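Local coordinates for DNA repair protein RecN (Deinococcus radiodurans, PDB 4ABY), which binds ATP through an SMC-like head domain with ATPase activity and may take part in recombinational repair of broken DNA, at residues 146-160 against 309-323. Numbering follows the deposited sequence.
Sequences QGRLTIHWQHSAVSL and STVLGADTPSVVFDE
Gln154 turns its chain back at chi2 (86°), which carries its amide across to the carboxylate of Asp322, whose CG stands anti to its own backbone N (chi1 -171°). Gln154 NE2 gives Asp322 OD2 a nearly straight bond of 2.9 Å; the acceptor lies close to the amide plane, while the amide reaches the carboxylate from its anti side, somewhat out of plane. Next to it, Trp153 NE1 donates to Glu323 OE1 at 3.0 Å in a bent bond, the oxygen lying at the indole edge and the indole coming from above the carboxylate plane. Asp322 and Glu323 occupy the position of the Walker B aspartate and the glutamate after it in ABC-type ATPases, and Asp322 also touches Lys73 of the predicted ATP-binding P-loop. With an alanine at Gln154, Asp322 OD2 loses this amide donor, and the carboxylate would probably be freer to turn beside Lys73. Upstream, strands 149-152 and 318-321 run parallel, joined by Val320 N to Thr150 O and His152 N to Val320 O, both nearly in line with the carbonyls. On one face Ile151 CG1 packs alongside Val320 CB at 3.6 Å. On the other, the His152 and Phe321 side chains run alongside each other, their rings tilted obliquely with centroids 5.2 Å apart, with Val319 CG1 against His152 CD2; Ser156 OG meets His152 ND1 and accepts from Trp153 N. At the strand start, Thr150 OG1 and Thr316 OG1 lie 2.8 Å apart, and Thr316 OG1 donates to Ser318 O. Within the chain, strand 149-152 is an outermost strand of the mixed sheet, with 318-321 between it and 348-352; helix 69-83 packs on Leu149 and Val320, Leu84 just beyond it on Ile151, and helix 298-312 meets His152 through Met305.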
loop_
_atom_site.group_PDB
_atom_site.type_symbol
_atom_site.label_atom_id
_atom_site.label_comp_id
_atom_site.label_asym_id
_atom_site.label_seq_id
_atom_site.Cartn_x
_atom_site.Cartn_y
_atom_site.Cartn_z
ATOM N N GLN A 146 0.769 -8.385 7.217
ATOM C CA GLN A 146 0.614 -6.934 7.196
ATOM C C GLN A 146 1.849 -6.223 7.733
ATOM O O GLN A 146 1.924 -4.993 7.724
ATOM C CB GLN A 146 -0.616 -6.508 7.993
ATOM C CG GLN A 146 -1.927 -6.796 7.298
ATOM C CD GLN A 146 -3.112 -6.518 8.188
ATOM O OE1 GLN A 146 -2.960 -6.284 9.388
ATOM N NE2 GLN A 146 -4.308 -6.543 7.608
ATOM N N GLY A 147 2.814 -6.999 8.211
ATOM C CA GLY A 147 4.082 -6.441 8.633
ATOM C C GLY A 147 5.104 -6.578 7.524
ATOM O O GLY A 147 6.216 -6.062 7.624
ATOM N N ARG A 148 4.717 -7.274 6.459
ATOM C CA ARG A 148 5.622 -7.573 5.356
ATOM C C ARG A 148 5.151 -6.950 4.043
ATOM O O ARG A 148 5.947 -6.394 3.286
ATOM C CB ARG A 148 5.758 -9.089 5.172
ATOM C CG ARG A 148 6.218 -9.863 6.401
ATOM C CD ARG A 148 7.588 -9.417 6.880
ATOM N NE ARG A 148 8.227 -10.409 7.743
ATOM C CZ ARG A 148 7.921 -10.604 9.026
ATOM N NH1 ARG A 148 6.968 -9.883 9.607
ATOM N NH2 ARG A 148 8.565 -11.529 9.730
ATOM N N LEU A 149 3.852 -7.059 3.780
ATOM C CA LEU A 149 3.269 -6.611 2.522
ATOM C C LEU A 149 2.328 -5.430 2.686
ATOM O O LEU A 149 1.649 -5.290 3.698
ATOM C CB LEU A 149 2.497 -7.751 1.863
ATOM C CG LEU A 149 3.221 -8.605 0.827
ATOM C CD1 LEU A 149 2.252 -9.613 0.238
ATOM C CD2 LEU A 149 3.803 -7.726 -0.265
ATOM N N THR A 150 2.283 -4.588 1.663
ATOM C CA THR A 150 1.288 -3.532 1.565
ATOM C C THR A 150 0.828 -3.467 0.120
ATOM O O THR A 150 1.611 -3.128 -0.759
ATOM C CB THR A 150 1.875 -2.168 1.930
ATOM O OG1 THR A 150 2.220 -2.146 3.318
ATOM C CG2 THR A 150 0.865 -1.083 1.655
ATOM N N ILE A 151 -0.424 -3.816 -0.140
ATOM C CA ILE A 151 -0.959 -3.674 -1.486
ATOM C C ILE A 151 -1.864 -2.455 -1.548
ATOM O O ILE A 151 -2.810 -2.348 -0.772
ATOM C CB ILE A 151 -1.757 -4.903 -1.929
ATOM C CG1 ILE A 151 -0.821 -6.073 -2.223
ATOM C CG2 ILE A 151 -2.577 -4.579 -3.161
ATOM C CD1 ILE A 151 -0.513 -6.918 -1.028
ATOM N N HIS A 152 -1.581 -1.538 -2.468
ATOM C CA HIS A 152 -2.329 -0.287 -2.500
ATOM C C HIS A 152 -3.470 -0.234 -3.497
ATOM O O HIS A 152 -3.425 -0.841 -4.566
ATOM C CB HIS A 152 -1.418 0.926 -2.650
ATOM C CG HIS A 152 -0.750 1.329 -1.375
ATOM N ND1 HIS A 152 -1.449 1.562 -0.211
ATOM C CD2 HIS A 152 0.554 1.535 -1.078
ATOM C CE1 HIS A 152 -0.604 1.895 0.747
ATOM N NE2 HIS A 152 0.619 1.886 0.248
ATOM N N TRP A 153 -4.470 0.557 -3.114
ATOM C CA TRP A 153 -5.794 0.540 -3.707
ATOM C C TRP A 153 -6.520 -0.634 -3.051
ATOM O O TRP A 153 -7.323 -0.422 -2.150
ATOM C CB TRP A 153 -5.701 0.523 -5.242
ATOM C CG TRP A 153 -6.873 0.038 -6.082
ATOM C CD1 TRP A 153 -6.859 -0.125 -7.439
ATOM C CD2 TRP A 153 -8.184 -0.361 -5.649
ATOM N NE1 TRP A 153 -8.065 -0.597 -7.877
ATOM C CE2 TRP A 153 -8.898 -0.753 -6.802
ATOM C CE3 TRP A 153 -8.826 -0.427 -4.413
ATOM C CZ2 TRP A 153 -10.214 -1.200 -6.750
ATOM C CZ3 TRP A 153 -10.128 -0.877 -4.363
ATOM C CH2 TRP A 153 -10.811 -1.255 -5.526
ATOM N N GLN A 154 -6.203 -1.865 -3.428
ATOM C CA GLN A 154 -6.956 -3.003 -2.893
ATOM C C GLN A 154 -6.874 -3.211 -1.375
ATOM O O GLN A 154 -7.821 -3.708 -0.770
ATOM C CB GLN A 154 -6.591 -4.303 -3.611
ATOM C CG GLN A 154 -7.233 -4.457 -4.961
ATOM C CD GLN A 154 -6.431 -3.798 -6.058
ATOM O OE1 GLN A 154 -5.487 -3.056 -5.796
ATOM N NE2 GLN A 154 -6.801 -4.074 -7.300
ATOM N N HIS A 155 -5.751 -2.848 -0.763
ATOM C CA HIS A 155 -5.569 -3.097 0.668
ATOM C C HIS A 155 -5.039 -1.884 1.424
ATOM O O HIS A 155 -4.305 -2.029 2.400
ATOM C CB HIS A 155 -4.642 -4.292 0.898
ATOM C CG HIS A 155 -5.175 -5.582 0.361
ATOM N ND1 HIS A 155 -6.017 -6.398 1.083
ATOM C CD2 HIS A 155 -4.981 -6.200 -0.828
ATOM C CE1 HIS A 155 -6.323 -7.462 0.360
ATOM N NE2 HIS A 155 -5.705 -7.367 -0.803
ATOM N N SER A 156 -5.413 -0.691 0.973
ATOM C CA SER A 156 -5.006 0.530 1.652
ATOM C C SER A 156 -5.781 0.703 2.954
ATOM O O SER A 156 -5.382 1.470 3.823
ATOM C CB SER A 156 -5.227 1.737 0.748
ATOM O OG SER A 156 -4.537 1.583 -0.478
ATOM N N ALA A 157 -6.887 -0.024 3.078
ATOM C CA ALA A 157 -7.758 0.071 4.245
ATOM C C ALA A 157 -7.046 -0.262 5.549
ATOM O O ALA A 157 -7.236 0.418 6.556
ATOM C CB ALA A 157 -8.967 -0.822 4.069
ATOM N N VAL A 158 -6.239 -1.317 5.538
ATOM C CA VAL A 158 -5.506 -1.713 6.737
ATOM C C VAL A 158 -4.075 -1.193 6.715
ATOM O O VAL A 158 -3.203 -1.710 7.417
ATOM C CB VAL A 158 -5.483 -3.236 6.918
ATOM C CG1 VAL A 158 -6.889 -3.758 7.139
ATOM C CG2 VAL A 158 -4.838 -3.908 5.717
ATOM N N SER A 159 -3.838 -0.169 5.902
ATOM C CA SER A 159 -2.519 0.437 5.828
ATOM C C SER A 159 -2.555 1.897 6.268
ATOM O O SER A 159 -2.320 2.200 7.434
ATOM C CB SER A 159 -1.935 0.308 4.419
ATOM O OG SER A 159 -0.547 0.600 4.421
ATOM N N LEU A 160 -2.853 2.798 5.336
ATOM C CA LEU A 160 -2.819 4.227 5.630
ATOM C C LEU A 160 -4.218 4.812 5.775
ATOM O O LEU A 160 -4.390 5.895 6.327
ATOM C CB LEU A 160 -2.042 4.988 4.551
ATOM C CG LEU A 160 -0.514 4.901 4.515
ATOM C CD1 LEU A 160 -0.034 3.477 4.350
ATOM C CD2 LEU A 160 0.023 5.758 3.390
ATOM N N SER A 309 3.569 7.575 0.597
ATOM C CA SER A 309 4.593 6.579 0.883
ATOM C C SER A 309 6.025 7.095 0.695
ATOM O O SER A 309 6.908 6.758 1.479
ATOM C CB SER A 309 4.360 5.308 0.061
ATOM O OG SER A 309 3.227 4.600 0.537
ATOM N N THR A 310 6.270 7.907 -0.329
ATOM C CA THR A 310 7.624 8.413 -0.548
ATOM C C THR A 310 7.931 9.605 0.349
ATOM O O THR A 310 9.065 9.772 0.799
ATOM C CB THR A 310 7.866 8.830 -1.999
ATOM O OG1 THR A 310 7.093 9.997 -2.291
ATOM C CG2 THR A 310 7.476 7.720 -2.946
ATOM N N VAL A 311 6.920 10.433 0.602
ATOM C CA VAL A 311 7.101 11.649 1.392
ATOM C C VAL A 311 7.308 11.339 2.870
ATOM O O VAL A 311 8.171 11.931 3.515
ATOM C CB VAL A 311 5.907 12.614 1.233
ATOM C CG1 VAL A 311 6.042 13.797 2.181
ATOM C CG2 VAL A 311 5.796 13.090 -0.204
ATOM N N LEU A 312 6.523 10.401 3.397
ATOM C CA LEU A 312 6.561 10.066 4.822
ATOM C C LEU A 312 7.167 8.694 5.110
ATOM O O LEU A 312 7.480 8.378 6.256
ATOM C CB LEU A 312 5.158 10.143 5.430
ATOM C CG LEU A 312 4.503 11.523 5.485
ATOM C CD1 LEU A 312 3.110 11.422 6.078
ATOM C CD2 LEU A 312 5.363 12.479 6.294
ATOM N N GLY A 313 7.317 7.877 4.074
ATOM C CA GLY A 313 7.902 6.558 4.231
ATOM C C GLY A 313 6.892 5.423 4.255
ATOM O O GLY A 313 5.742 5.603 4.651
ATOM N N ALA A 314 7.331 4.246 3.819
ATOM C CA ALA A 314 6.512 3.043 3.881
ATOM C C ALA A 314 6.772 2.321 5.197
ATOM O O ALA A 314 7.833 2.481 5.798
ATOM C CB ALA A 314 6.818 2.130 2.705
ATOM N N ASP A 315 5.803 1.527 5.643
ATOM C CA ASP A 315 5.916 0.830 6.923
ATOM C C ASP A 315 6.149 -0.670 6.762
ATOM O O ASP A 315 6.106 -1.420 7.736
ATOM C CB ASP A 315 4.692 1.098 7.812
ATOM C CG ASP A 315 3.369 0.867 7.091
ATOM O OD1 ASP A 315 3.287 1.136 5.871
ATOM O OD2 ASP A 315 2.401 0.429 7.751
ATOM N N THR A 316 6.409 -1.094 5.530
ATOM C CA THR A 316 6.672 -2.494 5.233
ATOM C C THR A 316 7.781 -2.616 4.193
ATOM O O THR A 316 7.944 -1.736 3.351
ATOM C CB THR A 316 5.415 -3.200 4.704
ATOM O OG1 THR A 316 4.986 -2.569 3.489
ATOM C CG2 THR A 316 4.292 -3.139 5.728
ATOM N N PRO A 317 8.547 -3.715 4.245
ATOM C CA PRO A 317 9.668 -3.942 3.326
ATOM C C PRO A 317 9.232 -3.993 1.868
ATOM O O PRO A 317 10.015 -3.638 0.988
ATOM C CB PRO A 317 10.209 -5.316 3.759
ATOM C CG PRO A 317 9.125 -5.934 4.571
ATOM C CD PRO A 317 8.419 -4.797 5.235
ATOM N N SER A 318 8.002 -4.441 1.623
ATOM C CA SER A 318 7.480 -4.578 0.265
ATOM C C SER A 318 6.159 -3.846 0.124
ATOM O O SER A 318 5.320 -3.893 1.020
ATOM C CB SER A 318 7.281 -6.050 -0.089
ATOM O OG SER A 318 8.495 -6.771 0.030
ATOM N N VAL A 319 5.989 -3.160 -1.003
ATOM C CA VAL A 319 4.763 -2.419 -1.295
ATOM C C VAL A 319 4.287 -2.688 -2.724
ATOM O O VAL A 319 5.097 -2.864 -3.631
ATOM C CB VAL A 319 4.959 -0.904 -1.104
ATOM C CG1 VAL A 319 3.643 -0.169 -1.309
ATOM C CG2 VAL A 319 5.532 -0.613 0.275
ATOM N N VAL A 320 2.973 -2.764 -2.900
ATOM C CA VAL A 320 2.399 -3.035 -4.210
ATOM C C VAL A 320 1.398 -1.967 -4.632
ATOM O O VAL A 320 0.495 -1.613 -3.875
ATOM C CB VAL A 320 1.708 -4.411 -4.249
ATOM C CG1 VAL A 320 0.953 -4.589 -5.557
ATOM C CG2 VAL A 320 2.730 -5.522 -4.059
ATOM N N PHE A 321 1.560 -1.465 -5.851
ATOM C CA PHE A 321 0.649 -0.472 -6.396
ATOM C C PHE A 321 -0.008 -1.062 -7.634
ATOM O O PHE A 321 0.676 -1.570 -8.521
ATOM C CB PHE A 321 1.400 0.811 -6.755
ATOM C CG PHE A 321 2.104 1.447 -5.591
ATOM C CD1 PHE A 321 1.447 2.358 -4.781
ATOM C CD2 PHE A 321 3.422 1.132 -5.304
ATOM C CE1 PHE A 321 2.091 2.946 -3.709
ATOM C CE2 PHE A 321 4.071 1.717 -4.233
ATOM C CZ PHE A 321 3.404 2.625 -3.435
ATOM N N ASP A 322 -1.307 -0.939 -7.731
ATOM C CA ASP A 322 -2.009 -1.405 -8.889
ATOM C C ASP A 322 -2.593 -0.256 -9.642
ATOM O O ASP A 322 -3.288 0.543 -9.091
ATOM C CB ASP A 322 -3.186 -2.230 -8.454
ATOM C CG ASP A 322 -3.846 -2.931 -9.579
ATOM O OD1 ASP A 322 -3.189 -3.205 -10.580
ATOM O OD2 ASP A 322 -5.023 -3.227 -9.455
ATOM N N GLU A 323 -2.361 -0.162 -10.923
ATOM C CA GLU A 323 -3.052 0.867 -11.587
ATOM C C GLU A 323 -2.589 2.235 -11.344
ATOM O O GLU A 323 -3.355 3.112 -11.511
ATOM C CB GLU A 323 -4.489 0.809 -11.113
ATOM C CG GLU A 323 -5.432 0.075 -12.046
ATOM C CD GLU A 323 -6.849 0.201 -11.641
ATOM O OE1 GLU A 323 -7.279 -0.519 -10.759
ATOM O OE2 GLU A 323 -7.560 1.017 -12.207
#